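Exopolyphosphatase (Aquifex aeolicus, PDB 1T6C) probably hydrolyses phosphoanhydride bonds in inorganic polyphosphate, and perhaps in guanosine pentaphosphate, as a calcium-binding Ppx/GppA enzyme with an actin-like fold. Local coordinates at residues A[264-268]-A[269-273]; A[104-107]-A[108-112]. All blocks are in the same frame, centred on the assembly; numbering follows the deposited sequence.

Contact 1 (A[264-268]-A[269-273]); sequences RQVED and RRAKV
The carboxylate of E267 overlaps one face of the R269 guanidinium, with E267 CD standing over the margin of that face rather than its centre and the two planes 42° apart. One oxygen serves both arginines: E267 OE1 lies 2.9 Å from R269 NH2 and 2.8 Å from R270 NH1. It approaches both guanidinium groups over a face, so each salt bridge rests on charge, with no N-H directed at the oxygen. R269 comes in with an extended chain from CG to NE, whereas R270 bends at chi2 (-136°) and chi3 (-94°), which brings its NH1 back to the same oxygen. Behind this network the backbone makes two overlapping type I beta turns. R270 N donates to E267 O at 2.9 Å, and A271 N donates to D268 O at 3.2 Å. A water bridges D268 O and K272 N, extending the winding toward helix 274-288 of the actin-like fold. V266 CG1 packs against A271 on the apolar side, 4.1 Å from A271 CB, while S260 of helix 256-262 touches A271. An alanine here in place of R270 would probably leave E267 OE1 with R269 as its one cationic partner across the turn and open a gap beside T218 of helix 214-223. The R270 side chain lies about 12 Å from the bound calcium ion.

Contact 2 (A[104-107]-A[108-112]); sequences ERVK and REVGL
Residues 104-109 are the C-terminal part of helix 99-109, where R108 N and E109 N still bond to E104 O and R105 O, and V110 N reaches V106 O at 3.0 Å before the chain unwinds. G111, with a positive phi of 87°, then turns the backbone out of the helix; its N makes weak bonds to both V106 O and K107 O, a glycine-terminated helix end. Two i to i+4 salt bridges run along this helix end. R105 presents NE and NH2 together to the two oxygens of E109: NE donates to E109 OE2 at 2.9 Å in a nearly straight bond (173°), and NH2 meets the syn lone pair of E109 OE1 at 3.0 Å. One residue earlier in register, R108 NH1 donates to E104 OE2 at 2.9 Å from the edge of its guanidinium, though above the carboxylate plane. R108 bends at chi2 and chi3 to do so, laying one guanidinium face over K107 CB. On the buried side V106 CG1 sits 4.1 Å from V110 CB, and both valines face helix 60-79, where L70 and K71 receive them. R105 NH1 also pairs with E64 of that helix. Held by carboxylates in two helices, the R105 guanidinium is likely to have little freedom to rotate, and its charge is probably divided between E109 of its own helix and E64 of helix 60-79.

Both contacts are local, each joining residues a few positions apart in an unbroken run of chain, so neither closes a long loop and they neither nest nor cross. From the N terminus, contact 2 comes first: it ends helix 99-109, part of the connection from strand 84-89 to the parallel strand 114-116 of the five-stranded sheet. After the chain has built most of the second sheet, contact 1 turns it between helix 256-262 and helix 274-288, ahead of strand 292-296. The two thus belong to different halves of the actin-like fold, with centres 36 Å apart and nearest atoms about 23 Å apart. Contact 1 is the one nearer the calcium ion.

Contact 1 (A[264-268]-A[269-273])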
# COMPACT_ATOMS: atom_id res chain seq x y z
N ARG A 264 15.99 13.79 -3.38
CA ARG A 264 14.76 14.56 -3.58
C ARG A 264 13.49 13.73 -3.66
O ARG A 264 12.42 14.20 -3.27
CB ARG A 264 14.86 15.34 -4.89
CG ARG A 264 15.78 16.49 -4.84
CD ARG A 264 15.82 17.27 -6.13
NE ARG A 264 17.00 18.14 -6.04
CZ ARG A 264 17.03 19.27 -5.37
NH1 ARG A 264 15.93 19.75 -4.80
NH2 ARG A 264 18.17 19.95 -5.33
N GLN A 265 13.60 12.50 -4.14
CA GLN A 265 12.43 11.64 -4.30
C GLN A 265 11.85 11.16 -2.97
O GLN A 265 10.68 10.80 -2.90
CB GLN A 265 12.77 10.46 -5.19
CG GLN A 265 13.17 10.89 -6.59
CD GLN A 265 14.67 10.88 -6.82
OE1 GLN A 265 15.45 11.35 -5.95
NE2 GLN A 265 15.10 10.30 -7.95
N VAL A 266 12.67 11.17 -1.92
CA VAL A 266 12.19 10.83 -0.58
C VAL A 266 11.26 11.90 -0.03
O VAL A 266 11.70 13.03 0.18
CB VAL A 266 13.39 10.61 0.39
CG1 VAL A 266 12.91 10.21 1.77
CG2 VAL A 266 14.31 9.51 -0.20
N GLU A 267 10.00 11.55 0.22
CA GLU A 267 9.10 12.50 0.88
C GLU A 267 9.54 12.76 2.30
O GLU A 267 9.85 11.83 3.03
CB GLU A 267 7.68 11.96 0.90
CG GLU A 267 7.03 11.89 -0.46
CD GLU A 267 5.70 11.17 -0.44
OE1 GLU A 267 5.24 10.72 0.66
OE2 GLU A 267 5.12 11.06 -1.52
N ASP A 268 9.49 14.04 2.70
CA ASP A 268 9.83 14.50 4.06
C ASP A 268 9.13 13.63 5.11
O ASP A 268 9.75 13.19 6.09
CB ASP A 268 9.36 15.95 4.27
CG ASP A 268 10.16 16.97 3.44
OD1 ASP A 268 11.38 16.76 3.24
OD2 ASP A 268 9.66 18.01 2.93
N ARG A 269 7.85 13.35 4.87
CA ARG A 269 7.03 12.65 5.86
C ARG A 269 7.39 11.15 5.99
O ARG A 269 7.02 10.51 6.98
CB ARG A 269 5.54 12.85 5.57
CG ARG A 269 5.06 12.16 4.32
CD ARG A 269 3.60 12.51 3.96
NE ARG A 269 3.22 12.07 2.61
CZ ARG A 269 3.25 12.84 1.52
NH1 ARG A 269 3.69 14.10 1.56
NH2 ARG A 269 2.85 12.33 0.36
N ARG A 270 8.11 10.61 5.01
CA ARG A 270 8.59 9.23 5.03
C ARG A 270 10.07 9.10 5.34
O ARG A 270 10.57 7.99 5.46
CB ARG A 270 8.39 8.61 3.66
CG ARG A 270 6.95 8.36 3.32
CD ARG A 270 6.76 7.00 2.68
NE ARG A 270 6.78 7.06 1.22
CZ ARG A 270 5.78 7.55 0.51
NH1 ARG A 270 4.69 8.01 1.12
NH2 ARG A 270 5.86 7.58 -0.82
N ALA A 271 10.77 10.21 5.48
CA ALA A 271 12.23 10.19 5.54
C ALA A 271 12.79 9.38 6.71
O ALA A 271 13.75 8.62 6.53
CB ALA A 271 12.75 11.62 5.57
N LYS A 272 12.18 9.50 7.89
CA LYS A 272 12.69 8.73 9.05
C LYS A 272 12.40 7.22 8.92
O LYS A 272 13.30 6.39 9.15
CB LYS A 272 12.13 9.29 10.35
CG LYS A 272 12.77 8.72 11.59
CD LYS A 272 12.76 9.77 12.68
CE LYS A 272 12.55 9.15 13.99
NZ LYS A 272 12.56 10.21 15.01
N VAL A 273 11.19 6.87 8.52
CA VAL A 273 10.83 5.45 8.41
C VAL A 273 11.30 4.68 7.19
O VAL A 273 11.19 3.45 7.19
CB VAL A 273 9.30 5.23 8.56
CG1 VAL A 273 8.81 5.83 9.86
CG2 VAL A 273 8.57 5.80 7.35
O HOH W 1 10.25 11.67 8.53

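Contact 2 (A[104-107]-A[108-112])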
# COMPACT_ATOMS: atom_id res chain seq x y z
N GLU A 104 -22.79 3.90 8.96
CA GLU A 104 -24.23 4.09 8.79
C GLU A 104 -24.56 5.50 8.30
O GLU A 104 -25.41 5.68 7.44
CB GLU A 104 -24.99 3.79 10.10
CG GLU A 104 -26.47 4.18 10.07
CD GLU A 104 -27.33 3.34 9.13
OE1 GLU A 104 -26.87 2.29 8.63
OE2 GLU A 104 -28.51 3.73 8.93
N ARG A 105 -23.90 6.51 8.83
CA ARG A 105 -24.10 7.87 8.30
C ARG A 105 -23.72 7.93 6.82
O ARG A 105 -24.36 8.60 6.05
CB ARG A 105 -23.27 8.90 9.06
CG ARG A 105 -23.76 9.21 10.47
CD ARG A 105 -23.07 10.44 11.06
NE ARG A 105 -23.38 11.65 10.30
CZ ARG A 105 -22.74 12.81 10.41
NH1 ARG A 105 -21.78 12.97 11.31
NH2 ARG A 105 -23.11 13.83 9.65
N VAL A 106 -22.66 7.22 6.43
CA VAL A 106 -22.25 7.26 5.04
C VAL A 106 -23.33 6.64 4.13
O VAL A 106 -23.63 7.15 3.07
CB VAL A 106 -20.87 6.61 4.83
CG1 VAL A 106 -20.50 6.57 3.35
CG2 VAL A 106 -19.81 7.38 5.59
N LYS A 107 -23.97 5.58 4.59
CA LYS A 107 -25.04 4.96 3.82
C LYS A 107 -26.17 5.94 3.62
O LYS A 107 -26.70 6.10 2.54
CB LYS A 107 -25.57 3.72 4.54
CG LYS A 107 -24.54 2.59 4.62
CD LYS A 107 -24.95 1.44 5.51
CE LYS A 107 -23.75 0.50 5.69
NZ LYS A 107 -24.00 -0.63 6.62
N ARG A 108 -26.55 6.59 4.72
CA ARG A 108 -27.75 7.40 4.72
C ARG A 108 -27.53 8.74 4.03
O ARG A 108 -28.40 9.23 3.31
CB ARG A 108 -28.24 7.65 6.16
CG ARG A 108 -28.55 6.42 6.98
CD ARG A 108 -29.89 5.77 6.72
NE ARG A 108 -29.98 5.07 5.44
CZ ARG A 108 -29.53 3.84 5.22
NH1 ARG A 108 -28.91 3.16 6.16
NH2 ARG A 108 -29.69 3.30 4.03
N GLU A 109 -26.36 9.33 4.24
CA GLU A 109 -26.09 10.72 3.83
C GLU A 109 -25.33 10.85 2.52
O GLU A 109 -25.41 11.89 1.85
CB GLU A 109 -25.34 11.45 4.95
CG GLU A 109 -26.18 11.56 6.21
CD GLU A 109 -25.41 12.05 7.42
OE1 GLU A 109 -24.53 12.90 7.21
OE2 GLU A 109 -25.68 11.57 8.55
N VAL A 110 -24.58 9.80 2.14
CA VAL A 110 -23.82 9.78 0.89
C VAL A 110 -24.41 8.79 -0.14
O VAL A 110 -24.27 8.96 -1.34
CB VAL A 110 -22.31 9.46 1.15
CG1 VAL A 110 -21.54 9.57 -0.14
CG2 VAL A 110 -21.73 10.36 2.24
N GLY A 111 -25.07 7.73 0.33
CA GLY A 111 -25.65 6.77 -0.58
C GLY A 111 -24.70 5.68 -0.99
O GLY A 111 -24.92 5.00 -2.00
N LEU A 112 -23.70 5.46 -0.15
CA LEU A 112 -22.58 4.56 -0.46
C LEU A 112 -22.40 3.58 0.70
O LEU A 112 -22.39 4.00 1.86
CB LEU A 112 -21.29 5.36 -0.64
CG LEU A 112 -20.52 5.35 -1.97
CD1 LEU A 112 -21.36 5.04 -3.18
CD2 LEU A 112 -19.82 6.70 -2.11